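Local structure of insecticidal crystal protein Cry7Cal (5ZI1) at residues A[19-31]-A[235-249]. The protein is an insecticidal crystal toxin of Bacillus thuringiensis active against a locust, probably acting by receptor binding and membrane insertion as in other three-domain delta-endotoxins. Numbering follows the deposited sequence.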
loop_
_atom_site.group_PDB
_atom_site.type_symbol
_atom_site.label_atom_id
_atom_site.label_comp_id
_atom_site.label_asym_id
_atom_site.label_seq_id
_atom_site.Cartn_x
_atom_site.Cartn_y
_atom_site.Cartn_z
ATOM N N SER A 19 10.731 1.109 5.546
ATOM C CA SER A 19 11.727 2.134 5.256
ATOM C C SER A 19 12.127 2.122 3.786
ATOM O O SER A 19 12.232 3.184 3.164
ATOM C CB SER A 19 12.946 1.941 6.156
ATOM O OG SER A 19 12.539 1.754 7.505
ATOM N N ILE A 20 12.347 0.930 3.209
ATOM C CA ILE A 20 12.717 0.839 1.796
ATOM C C ILE A 20 11.675 1.528 0.937
ATOM O O ILE A 20 11.999 2.396 0.120
ATOM C CB ILE A 20 12.889 -0.622 1.360
ATOM C CG1 ILE A 20 14.060 -1.268 2.092
ATOM C CG2 ILE A 20 13.046 -0.690 -0.185
ATOM C CD1 ILE A 20 13.909 -2.761 2.246
ATOM N N ILE A 21 10.406 1.146 1.114
ATOM C CA ILE A 21 9.320 1.749 0.346
ATOM C C ILE A 21 9.367 3.257 0.481
ATOM O O ILE A 21 9.380 4.000 -0.513
ATOM C CB ILE A 21 7.964 1.201 0.819
ATOM C CG1 ILE A 21 7.916 -0.317 0.661
ATOM C CG2 ILE A 21 6.801 1.905 0.112
ATOM C CD1 ILE A 21 7.678 -0.785 -0.703
ATOM N N ARG A 22 9.413 3.725 1.727
ATOM C CA ARG A 22 9.402 5.154 2.007
ATOM C C ARG A 22 10.563 5.849 1.314
ATOM O O ARG A 22 10.398 6.914 0.710
ATOM C CB ARG A 22 9.466 5.367 3.523
ATOM C CG ARG A 22 9.522 6.807 3.964
ATOM C CD ARG A 22 10.155 6.876 5.334
ATOM N NE ARG A 22 11.604 6.791 5.210
ATOM C CZ ARG A 22 12.380 6.069 6.008
ATOM N NH1 ARG A 22 11.843 5.346 6.988
ATOM N NH2 ARG A 22 13.694 6.065 5.813
ATOM N N THR A 23 11.752 5.262 1.404
ATOM C CA THR A 23 12.910 5.832 0.727
ATOM C C THR A 23 12.666 6.011 -0.767
ATOM O O THR A 23 12.945 7.077 -1.322
ATOM C CB THR A 23 14.124 4.955 0.984
ATOM O OG1 THR A 23 14.194 4.681 2.382
ATOM C CG2 THR A 23 15.393 5.637 0.517
ATOM N N PHE A 24 12.148 4.984 -1.437
ATOM C CA PHE A 24 11.935 5.109 -2.874
ATOM C C PHE A 24 10.786 6.052 -3.191
ATOM O O PHE A 24 10.839 6.778 -4.188
ATOM C CB PHE A 24 11.697 3.735 -3.492
ATOM C CG PHE A 24 12.957 2.970 -3.715
ATOM C CD1 PHE A 24 13.787 3.291 -4.779
ATOM C CD2 PHE A 24 13.329 1.943 -2.857
ATOM C CE1 PHE A 24 14.965 2.600 -4.990
ATOM C CE2 PHE A 24 14.506 1.243 -3.060
ATOM C CZ PHE A 24 15.324 1.570 -4.135
ATOM N N MET A 25 9.740 6.064 -2.362
ATOM C CA MET A 25 8.674 7.042 -2.559
ATOM C C MET A 25 9.190 8.464 -2.355
ATOM O O MET A 25 8.781 9.393 -3.068
ATOM C CB MET A 25 7.504 6.770 -1.607
ATOM C CG MET A 25 6.859 5.416 -1.751
ATOM S SD MET A 25 5.251 5.327 -0.921
ATOM C CE MET A 25 4.325 6.607 -1.744
ATOM N N GLY A 26 10.079 8.659 -1.378
ATOM C CA GLY A 26 10.574 9.993 -1.115
ATOM C C GLY A 26 11.416 10.525 -2.251
ATOM O O GLY A 26 11.439 11.729 -2.501
ATOM N N PHE A 27 12.109 9.642 -2.955
ATOM C CA PHE A 27 12.971 10.021 -4.062
ATOM C C PHE A 27 12.296 9.798 -5.421
ATOM O O PHE A 27 12.971 9.813 -6.454
ATOM C CB PHE A 27 14.290 9.241 -3.953
ATOM C CG PHE A 27 15.397 9.746 -4.854
ATOM C CD1 PHE A 27 16.253 10.752 -4.433
ATOM C CD2 PHE A 27 15.611 9.184 -6.117
ATOM C CE1 PHE A 27 17.281 11.198 -5.261
ATOM C CE2 PHE A 27 16.625 9.630 -6.946
ATOM C CZ PHE A 27 17.464 10.637 -6.519
ATOM N N ALA A 28 10.980 9.602 -5.451
ATOM C CA ALA A 28 10.321 9.262 -6.703
ATOM C C ALA A 28 10.425 10.434 -7.668
ATOM O O ALA A 28 10.041 11.562 -7.330
ATOM C CB ALA A 28 8.862 8.892 -6.461
ATOM N N GLY A 29 10.971 10.169 -8.863
ATOM C CA GLY A 29 11.064 11.151 -9.917
ATOM C C GLY A 29 12.357 11.945 -9.947
ATOM O O GLY A 29 12.686 12.517 -10.996
ATOM N N HIS A 30 13.097 12.000 -8.831
ATOM C CA HIS A 30 14.360 12.730 -8.795
ATOM C C HIS A 30 15.347 12.167 -9.819
ATOM O O HIS A 30 15.306 10.984 -10.180
ATOM C CB HIS A 30 15.010 12.650 -7.411
ATOM C CG HIS A 30 14.293 13.389 -6.319
ATOM N ND1 HIS A 30 13.174 12.884 -5.687
ATOM C CD2 HIS A 30 14.593 14.546 -5.678
ATOM C CE1 HIS A 30 12.789 13.718 -4.735
ATOM N NE2 HIS A 30 13.633 14.734 -4.708
ATOM N N GLY A 31 16.277 13.021 -10.250
ATOM C CA GLY A 31 17.186 12.668 -11.329
ATOM C C GLY A 31 18.527 13.380 -11.326
ATOM O O GLY A 31 19.174 13.481 -12.371
ATOM N N ILE A 235 6.972 4.759 -12.352
ATOM C CA ILE A 235 7.576 6.066 -12.109
ATOM C C ILE A 235 9.077 6.066 -12.407
ATOM O O ILE A 235 9.657 7.131 -12.643
ATOM C CB ILE A 235 7.246 6.517 -10.672
ATOM C CG1 ILE A 235 5.753 6.814 -10.589
ATOM C CG2 ILE A 235 8.031 7.759 -10.263
ATOM C CD1 ILE A 235 5.231 6.782 -9.240
ATOM N N TYR A 236 9.723 4.893 -12.474
ATOM C CA TYR A 236 11.126 4.898 -12.865
ATOM C C TYR A 236 11.303 5.215 -14.349
ATOM O O TYR A 236 12.448 5.303 -14.816
ATOM C CB TYR A 236 11.784 3.554 -12.554
ATOM C CG TYR A 236 11.857 3.172 -11.090
ATOM C CD1 TYR A 236 12.149 4.109 -10.109
ATOM C CD2 TYR A 236 11.632 1.864 -10.693
ATOM C CE1 TYR A 236 12.216 3.745 -8.783
ATOM C CE2 TYR A 236 11.685 1.495 -9.369
ATOM C CZ TYR A 236 11.977 2.436 -8.418
ATOM O OH TYR A 236 12.034 2.069 -7.097
ATOM N N ASP A 237 10.197 5.358 -15.081
ATOM C CA ASP A 237 10.188 5.812 -16.472
ATOM C C ASP A 237 10.507 7.300 -16.481
ATOM O O ASP A 237 9.632 8.141 -16.265
ATOM C CB ASP A 237 8.825 5.515 -17.091
ATOM C CG ASP A 237 8.706 5.959 -18.540
ATOM O OD1 ASP A 237 9.537 6.768 -19.009
ATOM O OD2 ASP A 237 7.735 5.519 -19.201
ATOM N N ALA A 238 11.776 7.632 -16.724
ATOM C CA ALA A 238 12.221 9.017 -16.608
ATOM C C ALA A 238 11.705 9.916 -17.725
ATOM O O ALA A 238 11.828 11.140 -17.610
ATOM C CB ALA A 238 13.747 9.080 -16.577
ATOM N N ARG A 239 11.149 9.355 -18.797
ATOM C CA ARG A 239 10.520 10.198 -19.808
ATOM C C ARG A 239 9.105 10.583 -19.410
ATOM O O ARG A 239 8.686 11.723 -19.632
ATOM C CB ARG A 239 10.499 9.489 -21.158
ATOM C CG ARG A 239 11.824 9.517 -21.853
ATOM C CD ARG A 239 11.812 8.697 -23.131
ATOM N NE ARG A 239 13.186 8.334 -23.427
ATOM C CZ ARG A 239 13.571 7.520 -24.401
ATOM N NH1 ARG A 239 12.679 6.970 -25.213
ATOM N NH2 ARG A 239 14.864 7.263 -24.548
ATOM N N THR A 240 8.352 9.632 -18.849
ATOM C CA THR A 240 7.001 9.915 -18.389
ATOM C C THR A 240 7.021 10.704 -17.087
ATOM O O THR A 240 6.092 11.475 -16.816
ATOM C CB THR A 240 6.224 8.610 -18.209
ATOM O OG1 THR A 240 6.408 7.777 -19.357
ATOM C CG2 THR A 240 4.751 8.867 -18.029
ATOM N N TYR A 241 8.082 10.561 -16.300
ATOM C CA TYR A 241 8.232 11.265 -15.026
ATOM C C TYR A 241 9.605 11.925 -15.000
ATOM O O TYR A 241 10.533 11.444 -14.328
ATOM C CB TYR A 241 8.016 10.315 -13.847
ATOM C CG TYR A 241 6.627 9.697 -13.841
ATOM C CD1 TYR A 241 6.385 8.462 -14.445
ATOM C CD2 TYR A 241 5.554 10.354 -13.249
ATOM C CE1 TYR A 241 5.103 7.900 -14.450
ATOM C CE2 TYR A 241 4.274 9.800 -13.250
ATOM C CZ TYR A 241 4.053 8.577 -13.846
ATOM O OH TYR A 241 2.775 8.039 -13.848
ATOM N N PRO A 242 9.769 13.039 -15.723
ATOM C CA PRO A 242 11.057 13.743 -15.744
ATOM C C PRO A 242 11.315 14.626 -14.536
ATOM O O PRO A 242 12.375 15.264 -14.479
ATOM C CB PRO A 242 10.960 14.596 -17.022
ATOM C CG PRO A 242 9.508 14.922 -17.125
ATOM C CD PRO A 242 8.775 13.678 -16.607
ATOM N N MET A 243 10.401 14.702 -13.572
ATOM C CA MET A 243 10.697 15.430 -12.344
ATOM C C MET A 243 10.029 14.758 -11.152
ATOM O O MET A 243 9.266 13.793 -11.289
ATOM C CB MET A 243 10.285 16.903 -12.453
ATOM C CG MET A 243 8.793 17.161 -12.537
ATOM S SD MET A 243 8.459 18.730 -13.396
ATOM C CE MET A 243 9.966 19.660 -13.089
ATOM N N GLU A 244 10.361 15.278 -9.969
ATOM C CA GLU A 244 9.881 14.726 -8.711
ATOM C C GLU A 244 8.373 14.541 -8.740
ATOM O O GLU A 244 7.632 15.408 -9.202
ATOM C CB GLU A 244 10.295 15.634 -7.559
ATOM C CG GLU A 244 11.797 15.854 -7.522
ATOM C CD GLU A 244 12.212 16.866 -6.470
ATOM O OE1 GLU A 244 11.339 17.263 -5.665
ATOM O OE2 GLU A 244 13.405 17.257 -6.448
ATOM N N THR A 245 7.938 13.375 -8.276
ATOM C CA THR A 245 6.567 12.905 -8.405
ATOM C C THR A 245 6.117 12.491 -7.020
ATOM O O THR A 245 6.850 11.784 -6.326
ATOM C CB THR A 245 6.478 11.702 -9.363
ATOM O OG1 THR A 245 7.071 12.035 -10.630
ATOM C CG2 THR A 245 5.032 11.283 -9.571
ATOM N N VAL A 246 4.928 12.917 -6.621
ATOM C CA VAL A 246 4.423 12.662 -5.278
ATOM C C VAL A 246 3.305 11.635 -5.380
ATOM O O VAL A 246 2.295 11.868 -6.061
ATOM C CB VAL A 246 3.940 13.953 -4.598
ATOM C CG1 VAL A 246 3.321 13.621 -3.242
ATOM C CG2 VAL A 246 5.100 14.910 -4.439
ATOM N N THR A 247 3.466 10.515 -4.682
ATOM C CA THR A 247 2.534 9.406 -4.796
ATOM C C THR A 247 1.975 8.999 -3.439
ATOM O O THR A 247 2.538 9.311 -2.376
ATOM C CB THR A 247 3.223 8.229 -5.447
ATOM O OG1 THR A 247 4.320 7.845 -4.612
ATOM C CG2 THR A 247 3.776 8.656 -6.798
ATOM N N GLU A 248 0.840 8.293 -3.487
ATOM C CA GLU A 248 0.157 7.833 -2.283
ATOM C C GLU A 248 -0.260 6.379 -2.451
ATOM O O GLU A 248 -0.674 5.973 -3.539
ATOM C CB GLU A 248 -1.088 8.677 -1.976
ATOM C CG GLU A 248 -0.926 10.175 -2.185
ATOM C CD GLU A 248 -2.124 10.962 -1.628
ATOM O OE1 GLU A 248 -3.286 10.557 -1.906
ATOM O OE2 GLU A 248 -1.900 11.964 -0.895
ATOM N N LEU A 249 -0.166 5.613 -1.357
ATOM C CA LEU A 249 -0.675 4.248 -1.263
ATOM C C LEU A 249 -2.002 4.279 -0.511
ATOM O O LEU A 249 -2.019 4.445 0.711
ATOM C CB LEU A 249 0.309 3.353 -0.514
ATOM C CG LEU A 249 1.745 3.293 -0.995
ATOM C CD1 LEU A 249 2.629 2.665 0.080
ATOM C CD2 LEU A 249 1.822 2.508 -2.317
HETATM O O HOH W 1 5.960 9.689 -4.280
HETATM O O HOH W 2 13.375 11.652 -13.284
#
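A water gripped by four bonds links the end of helix 13-26 to Thr245 and Thr247, donating to Met25 O and Thr245 O while accepting from Thr247 N and Thr247 OG1, the Thr247 N bond being 2.7 Å long. Ala28 O, just past the end of the helix, takes the backbone N-H of Thr245 at 2.9 Å (166° at the hydrogen). Glu244 CA adds a longer C-H contact to the same oxygen. Gly29, third residue of a type II turn from Phe27 to His30, has a positive phi and packs against the backbone of Met243 to Thr245, its CA meeting Met243 O at 3.5 Å. Thr245 OG1 also binds Met243 O, in the carbonyl plane. At the last residue of the turn, His30, the side chain of Glu244 crosses one face of the imidazole: Glu244 CG sits 3.5 Å from the ring centroid, almost on the normal, and the carboxylate stacks with its plane 24° from the ring's. Glu244 OE2 is 3.1 Å from His30 NE2, at an angle too poor for a hydrogen bond. His30 ND1 gives a weak bond back to Phe27 O. Met25, bent at chi3 (59°), turns CE against Thr247 OG1 and brings SD to 3.9 Å from Leu249 CD1. Tyr236 and Phe24 cross nearly at right angles, Tyr236 OH reaching Phe24 CD1 at 3.2 Å and hydrogen-bonding to Asn149 of helix 141-165. Strand 245-246 also pairs in parallel with strand 468-472, so the contact ties the first helix of the N-terminal helical bundle to the linker that leaves that bundle and joins a sheet of the C-terminal domain, as in three-domain Cry toxins.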